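Long-range contacts in DNA-entry nuclease (Competence-specific nuclease) (Streptococcus agalactiae ILRI112, PDB 4QH0), which probably cleaves DNA with little sequence preference as a metal-dependent nuclease of the His-Me finger superfamily, perhaps during DNA uptake by competent cells: residues A[102-107]-A[142-147]; A[138-143]-A[208-213]; A[91-96]-A[182-187]; A[64-69]-A[112-117]. The protein carries 1 engineered substitution. All coordinates share one frame; numbering follows the deposited sequence.

Overall arrangement
Contacts 1 and 2 form one unit around helix 140-144, with centres 6 Å apart and Ser142 and Asn143 in common; both include the magnesium ion bound by Asn143. Probable hydrogen bonds between Asp102 and Ser212 and between Tyr104 and His141 tie the two together. Contact 3, centred about 13 Å from contact 2, is joined to it through Asn208, which bonds to Pro186 and Phe187. Along the chain, contact 1 is nested inside the loop that contact 3 closes. Contact 4 is centred 18 to 20 Å from the others and touches none of them; its Leu113 side chain still lies about 9 Å from the magnesium, on the link from strand 108-112 to helix 116-119, which packs on strand 66-70 of the large sheet.

Contact 1: residues A[102-107]-A[142-147]; sequences DHYGHA and SNQSNQ. With MG (magnesium ion), chain E; SO4 (sulfate ion), chain G; SO4 (sulfate ion), chain J.
The chain G sulfate is held from both segments. His103 NE2 donates to its O4 across 3.1 Å, the N-H bent to 145°, and the backbone N of Asn146 donates to O3 at 3.2 Å in a fairly straight bond (164°). The amide NE2 of Gln147 lies 3.0 Å from sulfate O4. The sulfate probably came from the crystallisation liquor, but in a nuclease such a seat is consistent with a place for a phosphate group. The phenol of Tyr104 reaches it too: with CG beside the backbone N (chi1 -56°), the ring is directed at segment 142-147 and its OH ends near sulfate O2, next to His141, with which it is hydrogen-bonded. His103 NE2 lies over one face of this ring near its rim, and both side chains end at the sulfate.

Gln144 slides past Tyr104 in the opposite sense, its amide almost perpendicular to the ring, with OE1 at the ring edge 3.8 Å from CD1. A water receives no more than a weak bond from Gln144 NE2 and donates to Tyr104 O at 2.8 Å. Asp109 takes the stronger bonds of Gln144 NE2 and His106 NE2. The Asx motif of Asp102 steadies the turn from Asp102 to Gly105, which faces the end of helix 140-144 just ahead of strand 108-112.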
loop_
_atom_site.group_PDB
_atom_site.type_symbol
_atom_site.label_atom_id
_atom_site.label_comp_id
_atom_site.label_asym_id
_atom_site.label_seq_id
_atom_site.Cartn_x
_atom_site.Cartn_y
_atom_site.Cartn_z
ATOM N N ASP A 102 17.064 8.111 11.255
ATOM C CA ASP A 102 15.991 9.022 10.866
ATOM C C ASP A 102 14.900 9.006 11.931
ATOM O O ASP A 102 15.008 8.286 12.920
ATOM C CB ASP A 102 15.423 8.652 9.490
ATOM C CG ASP A 102 15.050 7.185 9.380
ATOM O OD1 ASP A 102 14.576 6.601 10.376
ATOM O OD2 ASP A 102 15.234 6.614 8.287
ATOM N N HIS A 103 13.845 9.788 11.722
ATOM C CA HIS A 103 12.831 9.987 12.752
ATOM C C HIS A 103 11.908 8.782 12.929
ATOM O O HIS A 103 11.146 8.717 13.895
ATOM C CB HIS A 103 12.016 11.258 12.482
ATOM C CG HIS A 103 11.199 11.212 11.229
ATOM N ND1 HIS A 103 11.756 11.291 9.970
ATOM C CD2 HIS A 103 9.859 11.125 11.040
ATOM C CE1 HIS A 103 10.798 11.239 9.061
ATOM N NE2 HIS A 103 9.638 11.139 9.686
ATOM N N TYR A 104 11.978 7.826 12.009
ATOM C CA TYR A 104 11.218 6.590 12.159
ATOM C C TYR A 104 11.907 5.667 13.164
ATOM O O TYR A 104 11.248 4.920 13.886
ATOM C CB TYR A 104 11.051 5.886 10.813
ATOM C CG TYR A 104 10.402 6.754 9.764
ATOM C CD1 TYR A 104 9.054 7.073 9.839
ATOM C CD2 TYR A 104 11.137 7.258 8.702
ATOM C CE1 TYR A 104 8.455 7.870 8.883
ATOM C CE2 TYR A 104 10.547 8.054 7.741
ATOM C CZ TYR A 104 9.207 8.359 7.836
ATOM O OH TYR A 104 8.622 9.153 6.877
ATOM N N GLY A 105 13.236 5.724 13.202
ATOM C CA GLY A 105 14.010 4.950 14.155
ATOM C C GLY A 105 14.217 3.506 13.743
ATOM O O GLY A 105 15.020 2.793 14.340
ATOM N N HIS A 106 13.485 3.069 12.723
ATOM C CA HIS A 106 13.637 1.723 12.190
ATOM C C HIS A 106 13.311 1.747 10.706
ATOM O O HIS A 106 12.724 2.706 10.210
ATOM C CB HIS A 106 12.733 0.738 12.930
ATOM C CG HIS A 106 11.272 1.003 12.744
ATOM N ND1 HIS A 106 10.529 1.738 13.641
ATOM C CD2 HIS A 106 10.418 0.627 11.763
ATOM C CE1 HIS A 106 9.277 1.804 13.221
ATOM N NE2 HIS A 106 9.185 1.140 12.084
ATOM N N ALA A 107 13.691 0.686 10.003
ATOM C CA ALA A 107 13.662 0.691 8.546
ATOM C C ALA A 107 12.309 0.317 7.951
ATOM O O ALA A 107 11.781 1.042 7.110
ATOM C CB ALA A 107 14.725 -0.231 8.008
ATOM N N SER A 142 7.349 4.974 3.436
ATOM C CA SER A 142 6.284 4.795 2.451
ATOM C C SER A 142 5.016 4.237 3.091
ATOM O O SER A 142 3.928 4.362 2.534
ATOM C CB SER A 142 6.740 3.889 1.304
ATOM O OG SER A 142 6.963 2.562 1.745
ATOM N N ASN A 143 5.160 3.627 4.264
ATOM C CA ASN A 143 4.013 3.136 5.018
ATOM C C ASN A 143 3.330 4.256 5.796
ATOM O O ASN A 143 2.110 4.397 5.749
ATOM C CB ASN A 143 4.439 2.036 5.991
ATOM C CG ASN A 143 3.282 1.521 6.832
ATOM O OD1 ASN A 143 2.188 1.273 6.323
ATOM N ND2 ASN A 143 3.517 1.368 8.131
ATOM N N GLN A 144 4.131 5.060 6.491
ATOM C CA GLN A 144 3.619 5.994 7.491
ATOM C C GLN A 144 3.394 7.420 7.001
ATOM O O GLN A 144 2.570 8.142 7.563
ATOM C CB GLN A 144 4.585 6.070 8.678
ATOM C CG GLN A 144 4.773 4.775 9.439
ATOM C CD GLN A 144 5.651 4.953 10.662
ATOM O OE1 GLN A 144 5.721 6.041 11.235
ATOM N NE2 GLN A 144 6.328 3.887 11.067
ATOM N N SER A 145 4.136 7.839 5.981
ATOM C CA SER A 145 4.234 9.260 5.660
ATOM C C SER A 145 2.906 9.925 5.307
ATOM O O SER A 145 2.227 9.541 4.355
ATOM C CB SER A 145 5.259 9.498 4.549
ATOM O OG SER A 145 5.350 10.876 4.238
ATOM N N ASN A 146 2.558 10.927 6.109
ATOM C CA ASN A 146 1.409 11.785 5.861
ATOM C C ASN A 146 1.849 13.157 5.352
ATOM O O ASN A 146 1.032 14.064 5.206
ATOM C CB ASN A 146 0.580 11.940 7.138
ATOM C CG ASN A 146 -0.555 10.948 7.215
ATOM O OD1 ASN A 146 -1.575 11.108 6.546
ATOM N ND2 ASN A 146 -0.391 9.918 8.035
ATOM N N GLN A 147 3.142 13.301 5.076
ATOM C CA GLN A 147 3.679 14.567 4.596
ATOM C C GLN A 147 3.100 14.846 3.218
ATOM O O GLN A 147 3.397 14.135 2.261
ATOM C CB GLN A 147 5.206 14.525 4.496
ATOM C CG GLN A 147 5.931 13.857 5.652
ATOM C CD GLN A 147 7.407 13.681 5.356
ATOM O OE1 GLN A 147 8.094 14.631 4.982
ATOM N NE2 GLN A 147 7.899 12.456 5.500
HETATM MG MG MG E . 0.103 0.840 6.319
HETATM S S SO4 G . 6.130 11.173 8.643
HETATM O O1 SO4 G . 6.173 10.830 10.062
HETATM O O2 SO4 G . 6.497 10.002 7.851
HETATM O O3 SO4 G . 4.779 11.615 8.306
HETATM O O4 SO4 G . 7.078 12.249 8.372
HETATM S S SO4 J . 15.092 12.534 9.451
HETATM O O1 SO4 J . 14.709 13.918 9.714
HETATM O O2 SO4 J . 14.733 12.178 8.082
HETATM O O3 SO4 J . 16.536 12.387 9.630
HETATM O O4 SO4 J . 14.391 11.652 10.379
HETATM O O HOH W 1 8.462 4.920 13.533
HETATM O O HOH W 2 0.190 2.534 5.128
HETATM O O HOH W 3 0.089 1.860 8.136
HETATM O O HOH W 4 0.466 -0.988 7.239
HETATM O O HOH W 5 0.598 -0.139 4.567
HETATM O O HOH W 6 -1.930 0.421 6.030
#

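Contact 2: residues A[138-143]-A[208-213]; sequences QTAHSN and NTQASY. With MG (magnesium ion), chain E.
The beta-beta-alpha metal finger that gives the His-Me superfamily its architecture has its second strand, 135-139, running straight into helix 140-144, and segment 208-213 braces that junction. Thr139 stands at the N-cap. Its OG1 lies between the backbone N and the carbonyl carbon (chi1 66°), from where it caps the helix by accepting from Ser142 N at 3.0 Å, and also donates to Thr209 O at 2.7 Å, approaching that carbonyl from well above its plane. The backbone N of Thr139 is held as well: it donates almost straight (171°) to Asn208 OD1, 2.9 Å away. On the other side of that amide, Asn208 ND2 bonds to Thr137 and Pro186, which fixes how the amide is turned.

Gln210 reaches in with an extended side chain to set its OE1 over the first turn of the helix, where it accepts from His141 N at 3.1 Å, the donor again lying above the carbonyl plane. Its NE2 is bonded to Asp102. At the far end of the helix segment Asn143 OD1 binds magnesium at 2.1 Å as the sole protein ligand, five waters completing an octahedral shell; one of these waters donates to Gln138 OE1. The bonds from segment 208-213 thus hold the start of the helix that presents Asn143 to the metal. The hydroxyl of Tyr213, hydrogen-bonded to Ala107 O, lies 3.3 Å from the Thr139 CG2 methyl.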
loop_
_atom_site.group_PDB
_atom_site.type_symbol
_atom_site.label_atom_id
_atom_site.label_comp_id
_atom_site.label_asym_id
_atom_site.label_seq_id
_atom_site.Cartn_x
_atom_site.Cartn_y
_atom_site.Cartn_z
ATOM N N GLN A 138 7.439 -3.295 4.040
ATOM C CA GLN A 138 7.314 -1.933 3.536
ATOM C C GLN A 138 8.137 -0.968 4.374
ATOM O O GLN A 138 8.181 -1.082 5.596
ATOM C CB GLN A 138 5.847 -1.498 3.544
ATOM C CG GLN A 138 5.602 -0.145 2.896
ATOM C CD GLN A 138 4.129 0.202 2.814
ATOM O OE1 GLN A 138 3.339 -0.215 3.658
ATOM N NE2 GLN A 138 3.753 0.960 1.791
ATOM N N THR A 139 8.784 -0.016 3.710
ATOM C CA THR A 139 9.591 0.974 4.405
ATOM C C THR A 139 8.698 1.756 5.347
ATOM O O THR A 139 7.508 1.927 5.086
ATOM C CB THR A 139 10.277 1.953 3.432
ATOM O OG1 THR A 139 9.294 2.753 2.767
ATOM C CG2 THR A 139 11.111 1.198 2.402
ATOM N N ALA A 140 9.267 2.215 6.454
ATOM C CA ALA A 140 8.500 2.970 7.427
ATOM C C ALA A 140 8.024 4.267 6.797
ATOM O O ALA A 140 6.921 4.731 7.074
ATOM C CB ALA A 140 9.334 3.245 8.669
ATOM N N HIS A 141 8.847 4.845 5.931
ATOM C CA HIS A 141 8.485 6.094 5.282
ATOM C C HIS A 141 7.284 5.937 4.353
ATOM O O HIS A 141 6.315 6.684 4.462
ATOM C CB HIS A 141 9.656 6.673 4.496
ATOM C CG HIS A 141 9.270 7.836 3.638
ATOM N ND1 HIS A 141 8.871 9.046 4.163
ATOM C CD2 HIS A 141 9.186 7.965 2.293
ATOM C CE1 HIS A 141 8.575 9.875 3.178
ATOM N NE2 HIS A 141 8.759 9.243 2.033
ATOM N N SER A 142 7.349 4.974 3.436
ATOM C CA SER A 142 6.284 4.795 2.451
ATOM C C SER A 142 5.016 4.237 3.091
ATOM O O SER A 142 3.928 4.362 2.534
ATOM C CB SER A 142 6.740 3.889 1.304
ATOM O OG SER A 142 6.963 2.562 1.745
ATOM N N ASN A 143 5.160 3.627 4.264
ATOM C CA ASN A 143 4.013 3.136 5.018
ATOM C C ASN A 143 3.330 4.256 5.796
ATOM O O ASN A 143 2.110 4.397 5.749
ATOM C CB ASN A 143 4.439 2.036 5.991
ATOM C CG ASN A 143 3.282 1.521 6.832
ATOM O OD1 ASN A 143 2.188 1.273 6.323
ATOM N ND2 ASN A 143 3.517 1.368 8.131
ATOM N N ASN A 208 8.636 2.183 -2.601
ATOM C CA ASN A 208 8.970 1.495 -1.364
ATOM C C ASN A 208 10.406 1.844 -0.994
ATOM O O ASN A 208 11.318 1.026 -1.120
ATOM C CB ASN A 208 8.779 -0.014 -1.524
ATOM C CG ASN A 208 8.646 -0.735 -0.195
ATOM O OD1 ASN A 208 8.385 -0.121 0.837
ATOM N ND2 ASN A 208 8.815 -2.052 -0.219
ATOM N N THR A 209 10.588 3.081 -0.548
ATOM C CA THR A 209 11.908 3.624 -0.275
ATOM C C THR A 209 11.954 4.372 1.053
ATOM O O THR A 209 10.926 4.625 1.683
ATOM C CB THR A 209 12.335 4.598 -1.388
ATOM O OG1 THR A 209 11.363 5.645 -1.508
ATOM C CG2 THR A 209 12.460 3.869 -2.720
ATOM N N GLN A 210 13.168 4.714 1.468
ATOM C CA GLN A 210 13.393 5.536 2.645
ATOM C C GLN A 210 14.752 6.200 2.472
ATOM O O GLN A 210 15.726 5.542 2.105
ATOM C CB GLN A 210 13.354 4.679 3.908
ATOM C CG GLN A 210 13.263 5.471 5.206
ATOM C CD GLN A 210 12.692 4.657 6.354
ATOM O OE1 GLN A 210 11.771 3.860 6.171
ATOM N NE2 GLN A 210 13.237 4.855 7.546
ATOM N N ALA A 211 14.809 7.504 2.719
ATOM C CA ALA A 211 15.987 8.301 2.382
ATOM C C ALA A 211 17.273 7.780 3.013
ATOM O O ALA A 211 18.339 7.850 2.404
ATOM C CB ALA A 211 15.763 9.754 2.779
ATOM N N SER A 212 17.174 7.249 4.225
ATOM C CA SER A 212 18.361 6.882 4.986
ATOM C C SER A 212 19.053 5.618 4.472
ATOM O O SER A 212 20.150 5.291 4.924
ATOM C CB SER A 212 18.010 6.717 6.468
ATOM O OG SER A 212 17.061 5.683 6.658
ATOM N N TYR A 213 18.431 4.908 3.534
ATOM C CA TYR A 213 19.013 3.657 3.057
ATOM C C TYR A 213 18.531 3.202 1.685
ATOM O O TYR A 213 17.691 3.844 1.056
ATOM C CB TYR A 213 18.761 2.541 4.075
ATOM C CG TYR A 213 17.308 2.154 4.263
ATOM C CD1 TYR A 213 16.679 1.277 3.387
ATOM C CD2 TYR A 213 16.575 2.645 5.331
ATOM C CE1 TYR A 213 15.358 0.913 3.563
ATOM C CE2 TYR A 213 15.256 2.287 5.518
ATOM C CZ TYR A 213 14.650 1.420 4.630
ATOM O OH TYR A 213 13.332 1.057 4.807
HETATM MG MG MG E . 0.103 0.840 6.319
HETATM O O HOH W 5 0.598 -0.139 4.567
HETATM O O HOH W 2 0.190 2.534 5.128
HETATM O O HOH W 3 0.089 1.860 8.136
HETATM O O HOH W 4 0.466 -0.988 7.239
HETATM O O HOH W 6 -1.930 0.421 6.030
#

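Contact 3: residues A[91-96]-A[182-187]; sequences KPLGWH and TDLVPF
Leu93 and Leu184 adopt the same first torsion, each CG lying anti to its carbonyl carbon and beside its backbone N (chi1 -66° and -72°), and each CB faces the opposing segment. The two CB atoms meet at 4.2 Å, and Leu93 CB also rests 3.5 Å from Leu184 O. From there Leu184 extends its branch across the backbone of the other segment, bringing CD1 to 3.7 Å from Gly94 CA. Val185 joins from the next position: its CG2 methyl approaches Leu93 O at 3.6 Å and Gly94 CA at 3.9 Å, so that two branched side chains close on a residue that has no side chain of its own.

Gly94 occupies the third position of a type II beta turn running from Pro92 to Trp95, where a positive phi (73°) is the usual geometry; the turn's own bond, Trp95 N to Pro92 O, is weak. The turn belongs to the long loop that leads toward strand 108-112 of the metal finger, whereas segment 182-187 connects strands 170-177 and 188-195 of the large antiparallel sheet. Pro92 and Trp95 pack against strands 108-112 and 135-139, Trp95 making a cation-pi contact with Lys110.

No direct hydrogen bond crosses between the segments. A water spans them instead, donating to Leu93 O at 2.9 Å and more weakly to Leu184 O, while Leu93 O is also bonded to Thr137 OG1.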
loop_
_atom_site.group_PDB
_atom_site.type_symbol
_atom_site.label_atom_id
_atom_site.label_comp_id
_atom_site.label_asym_id
_atom_site.label_seq_id
_atom_site.Cartn_x
_atom_site.Cartn_y
_atom_site.Cartn_z
ATOM N N LYS A 91 6.664 -12.863 10.077
ATOM C CA LYS A 91 7.331 -11.786 9.362
ATOM C C LYS A 91 7.063 -11.912 7.864
ATOM O O LYS A 91 7.175 -13.003 7.303
ATOM C CB LYS A 91 8.834 -11.834 9.642
ATOM C CG LYS A 91 9.175 -11.684 11.112
ATOM C CD LYS A 91 10.678 -11.596 11.347
ATOM C CE LYS A 91 11.417 -12.901 11.081
ATOM N NZ LYS A 91 12.890 -12.733 11.279
ATOM N N PRO A 92 6.699 -10.798 7.206
ATOM C CA PRO A 92 6.413 -10.891 5.769
ATOM C C PRO A 92 7.658 -11.203 4.949
ATOM O O PRO A 92 8.756 -11.287 5.501
ATOM C CB PRO A 92 5.853 -9.506 5.424
ATOM C CG PRO A 92 6.314 -8.611 6.505
ATOM C CD PRO A 92 6.465 -9.443 7.734
ATOM N N LEU A 93 7.483 -11.382 3.646
ATOM C CA LEU A 93 8.575 -11.800 2.781
ATOM C C LEU A 93 9.685 -10.759 2.719
ATOM O O LEU A 93 9.426 -9.564 2.577
ATOM C CB LEU A 93 8.051 -12.094 1.375
ATOM C CG LEU A 93 7.101 -13.288 1.262
ATOM C CD1 LEU A 93 6.507 -13.364 -0.136
ATOM C CD2 LEU A 93 7.819 -14.588 1.608
ATOM N N GLY A 94 10.922 -11.233 2.835
ATOM C CA GLY A 94 12.094 -10.385 2.708
ATOM C C GLY A 94 12.313 -9.477 3.901
ATOM O O GLY A 94 13.011 -8.472 3.805
ATOM N N TRP A 95 11.726 -9.833 5.036
ATOM C CA TRP A 95 11.791 -8.983 6.214
ATOM C C TRP A 95 13.176 -9.000 6.843
ATOM O O TRP A 95 13.640 -10.033 7.324
ATOM C CB TRP A 95 10.755 -9.433 7.237
ATOM C CG TRP A 95 10.658 -8.556 8.438
ATOM C CD1 TRP A 95 11.347 -8.686 9.605
ATOM C CD2 TRP A 95 9.813 -7.413 8.598
ATOM N NE1 TRP A 95 10.983 -7.698 10.485
ATOM C CE2 TRP A 95 10.042 -6.901 9.889
ATOM C CE3 TRP A 95 8.884 -6.771 7.774
ATOM C CZ2 TRP A 95 9.378 -5.780 10.376
ATOM C CZ3 TRP A 95 8.228 -5.660 8.258
ATOM C CH2 TRP A 95 8.475 -5.175 9.545
ATOM N N HIS A 96 13.827 -7.842 6.828
ATOM C CA HIS A 96 15.098 -7.657 7.513
ATOM C C HIS A 96 15.110 -6.295 8.197
ATOM O O HIS A 96 15.385 -5.274 7.569
ATOM C CB HIS A 96 16.257 -7.768 6.527
ATOM C CG HIS A 96 16.418 -9.134 5.935
ATOM N ND1 HIS A 96 16.731 -10.240 6.695
ATOM C CD2 HIS A 96 16.319 -9.571 4.658
ATOM C CE1 HIS A 96 16.812 -11.301 5.913
ATOM N NE2 HIS A 96 16.566 -10.923 4.672
ATOM N N THR A 182 11.249 -13.122 -9.174
ATOM C CA THR A 182 12.111 -13.617 -8.101
ATOM C C THR A 182 11.994 -12.822 -6.801
ATOM O O THR A 182 12.074 -13.386 -5.709
ATOM C CB THR A 182 13.595 -13.580 -8.516
ATOM O OG1 THR A 182 14.083 -12.235 -8.433
ATOM C CG2 THR A 182 13.786 -14.111 -9.933
ATOM N N ASP A 183 11.817 -11.512 -6.924
ATOM C CA ASP A 183 11.880 -10.605 -5.779
ATOM C C ASP A 183 10.894 -10.932 -4.658
ATOM O O ASP A 183 9.729 -11.230 -4.908
ATOM C CB ASP A 183 11.655 -9.167 -6.247
ATOM C CG ASP A 183 12.857 -8.592 -6.958
ATOM O OD1 ASP A 183 13.780 -9.361 -7.293
ATOM O OD2 ASP A 183 12.873 -7.367 -7.184
ATOM N N LEU A 184 11.378 -10.854 -3.421
ATOM C CA LEU A 184 10.549 -11.086 -2.243
ATOM C C LEU A 184 9.744 -9.848 -1.863
ATOM O O LEU A 184 8.645 -9.957 -1.318
ATOM C CB LEU A 184 11.420 -11.481 -1.048
ATOM C CG LEU A 184 12.068 -12.866 -1.041
ATOM C CD1 LEU A 184 12.930 -13.015 0.199
ATOM C CD2 LEU A 184 11.022 -13.968 -1.098
ATOM N N VAL A 185 10.304 -8.676 -2.148
ATOM C CA VAL A 185 9.741 -7.409 -1.691
ATOM C C VAL A 185 9.311 -6.546 -2.877
ATOM O O VAL A 185 10.018 -6.482 -3.882
ATOM C CB VAL A 185 10.779 -6.631 -0.857
ATOM C CG1 VAL A 185 10.196 -5.328 -0.336
ATOM C CG2 VAL A 185 11.272 -7.486 0.298
ATOM N N PRO A 186 8.148 -5.876 -2.769
ATOM C CA PRO A 186 7.727 -4.950 -3.826
ATOM C C PRO A 186 8.547 -3.668 -3.816
ATOM O O PRO A 186 8.923 -3.195 -2.743
ATOM C CB PRO A 186 6.269 -4.645 -3.466
ATOM C CG PRO A 186 6.185 -4.880 -2.010
ATOM C CD PRO A 186 7.113 -6.018 -1.730
ATOM N N PHE A 187 8.820 -3.116 -4.994
ATOM C CA PHE A 187 9.571 -1.872 -5.089
ATOM C C PHE A 187 8.647 -0.658 -4.988
ATOM O O PHE A 187 9.111 0.475 -4.868
ATOM C CB PHE A 187 10.394 -1.828 -6.385
ATOM C CG PHE A 187 9.572 -1.669 -7.637
ATOM C CD1 PHE A 187 9.281 -0.410 -8.135
ATOM C CD2 PHE A 187 9.113 -2.774 -8.330
ATOM C CE1 PHE A 187 8.537 -0.261 -9.286
ATOM C CE2 PHE A 187 8.368 -2.629 -9.483
ATOM C CZ PHE A 187 8.080 -1.373 -9.960
HETATM O O HOH W 7 7.221 -8.303 1.207
#

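Contact 4: residues A[64-69]-A[112-117]; sequences STANAM and ALIAYA. Engineered in segment 112-117: Ala112 (natural residue His).
Ala66 meets both Leu113 and Ile114, and these apolar touches make up most of the contact. Its CB lies 3.7 Å from Ile114 CG1 and 3.9 Å from Leu113 CD2, so the small methyl is seated between two larger branched side chains that follow one another in the chain. Ile114 places CG1 beside its backbone N (chi1 -52°), and a second bend at chi2 turns CD1 down toward the strand, 3.8 Å from Ala66 CB, with Ala68 CB a looser 4.4 Å from the same CD1. Ala66 and Ala68 are two residues apart and therefore offer two short side chains on one face of the strand, against which the end of the isoleucine comes down.

A second kind of approach sets a methyl against a carbonyl. Leu113 CD2 comes within 3.1 Å of Ser64 O, tight for a carbon and an oxygen.

No hydrogen bond joins the segments; several backbone groups are paired with other residues. Ile114 N donates to Asn134 OD1, and Ala112, an engineered residue replacing the natural histidine, has its carbonyl O bonded to Gln153. Asn67, on the reverse face of the strand, directs OD1 to Arg171 and Arg173.

Strand 66-70 runs between strands 170-177 and 52-54 of the seven-stranded antiparallel sheet. Against it lies the link from strand 108-112 to helix 116-119, Leu113 also touching Pro176 and Ile114 touching Val53, just before Ala115, at the N-cap position of helix 116-119.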
loop_
_atom_site.group_PDB
_atom_site.type_symbol
_atom_site.label_atom_id
_atom_site.label_comp_id
_atom_site.label_asym_id
_atom_site.label_seq_id
_atom_site.Cartn_x
_atom_site.Cartn_y
_atom_site.Cartn_z
ATOM N N SER A 64 -0.441 -10.203 -3.789
ATOM C CA SER A 64 -0.689 -9.547 -5.064
ATOM C C SER A 64 -1.889 -8.612 -4.941
ATOM O O SER A 64 -2.197 -8.134 -3.850
ATOM C CB SER A 64 -0.916 -10.593 -6.156
ATOM O OG SER A 64 -0.990 -9.988 -7.430
ATOM N N THR A 65 -2.564 -8.362 -6.059
ATOM C CA THR A 65 -3.640 -7.376 -6.116
ATOM C C THR A 65 -4.728 -7.576 -5.062
ATOM O O THR A 65 -5.279 -8.668 -4.910
ATOM C CB THR A 65 -4.299 -7.378 -7.503
ATOM O OG1 THR A 65 -3.281 -7.324 -8.510
ATOM C CG2 THR A 65 -5.245 -6.190 -7.662
ATOM N N ALA A 66 -5.024 -6.497 -4.343
ATOM C CA ALA A 66 -6.104 -6.478 -3.366
ATOM C C ALA A 66 -7.197 -5.520 -3.822
ATOM O O ALA A 66 -6.919 -4.381 -4.188
ATOM C CB ALA A 66 -5.573 -6.063 -2.008
ATOM N N ASN A 67 -8.437 -6.000 -3.794
ATOM C CA ASN A 67 -9.601 -5.191 -4.141
ATOM C C ASN A 67 -10.552 -5.046 -2.966
ATOM O O ASN A 67 -10.667 -5.940 -2.131
ATOM C CB ASN A 67 -10.362 -5.810 -5.313
ATOM C CG ASN A 67 -9.724 -5.503 -6.648
ATOM O OD1 ASN A 67 -9.937 -4.433 -7.213
ATOM N ND2 ASN A 67 -8.945 -6.444 -7.165
ATOM N N ALA A 68 -11.245 -3.916 -2.917
ATOM C CA ALA A 68 -12.221 -3.680 -1.866
ATOM C C ALA A 68 -13.255 -2.642 -2.281
ATOM O O ALA A 68 -12.995 -1.796 -3.137
ATOM C CB ALA A 68 -11.516 -3.238 -0.593
ATOM N N MET A 69 -14.437 -2.743 -1.683
ATOM C CA MET A 69 -15.427 -1.677 -1.712
ATOM C C MET A 69 -15.628 -1.243 -0.270
ATOM O O MET A 69 -15.975 -2.055 0.585
ATOM C CB MET A 69 -16.751 -2.157 -2.306
ATOM C CG MET A 69 -17.762 -1.035 -2.520
ATOM S SD MET A 69 -17.228 0.103 -3.809
ATOM C CE MET A 69 -18.707 1.071 -4.080
ATOM N N ALA A 112 0.404 -3.249 5.381
ATOM C CA ALA A 112 -0.888 -3.751 4.939
ATOM C C ALA A 112 -1.218 -3.222 3.552
ATOM O O ALA A 112 -1.031 -2.040 3.275
ATOM C CB ALA A 112 -1.974 -3.338 5.914
ATOM N N LEU A 113 -1.710 -4.096 2.682
ATOM C CA LEU A 113 -2.240 -3.655 1.398
ATOM C C LEU A 113 -3.508 -2.854 1.642
ATOM O O LEU A 113 -3.571 -1.666 1.324
ATOM C CB LEU A 113 -2.525 -4.846 0.484
ATOM C CG LEU A 113 -1.349 -5.371 -0.342
ATOM C CD1 LEU A 113 -0.168 -5.737 0.542
ATOM C CD2 LEU A 113 -1.794 -6.569 -1.166
ATOM N N ILE A 114 -4.509 -3.512 2.223
ATOM C CA ILE A 114 -5.749 -2.856 2.622
ATOM C C ILE A 114 -5.676 -2.542 4.118
ATOM O O ILE A 114 -5.488 -3.439 4.939
ATOM C CB ILE A 114 -6.979 -3.751 2.350
ATOM C CG1 ILE A 114 -6.988 -4.253 0.898
ATOM C CG2 ILE A 114 -8.270 -2.998 2.660
ATOM C CD1 ILE A 114 -7.169 -3.166 -0.160
ATOM N N ALA A 115 -5.822 -1.265 4.459
ATOM C CA ALA A 115 -5.654 -0.802 5.835
ATOM C C ALA A 115 -6.640 -1.434 6.807
ATOM O O ALA A 115 -7.801 -1.677 6.472
ATOM C CB ALA A 115 -5.771 0.713 5.899
ATOM N N TYR A 116 -6.152 -1.685 8.017
ATOM C CA TYR A 116 -6.952 -2.225 9.110
ATOM C C TYR A 116 -8.182 -1.366 9.402
ATOM O O TYR A 116 -9.282 -1.887 9.566
ATOM C CB TYR A 116 -6.078 -2.349 10.366
ATOM C CG TYR A 116 -6.847 -2.444 11.666
ATOM C CD1 TYR A 116 -7.389 -3.649 12.091
ATOM C CD2 TYR A 116 -7.020 -1.329 12.477
ATOM C CE1 TYR A 116 -8.093 -3.737 13.282
ATOM C CE2 TYR A 116 -7.719 -1.409 13.667
ATOM C CZ TYR A 116 -8.251 -2.613 14.064
ATOM O OH TYR A 116 -8.948 -2.690 15.246
ATOM N N ALA A 117 -8.000 -0.052 9.459
ATOM C CA ALA A 117 -9.084 0.846 9.845
ATOM C C ALA A 117 -10.163 0.957 8.766
ATOM O O ALA A 117 -11.304 1.304 9.063
ATOM C CB ALA A 117 -8.530 2.224 10.179
#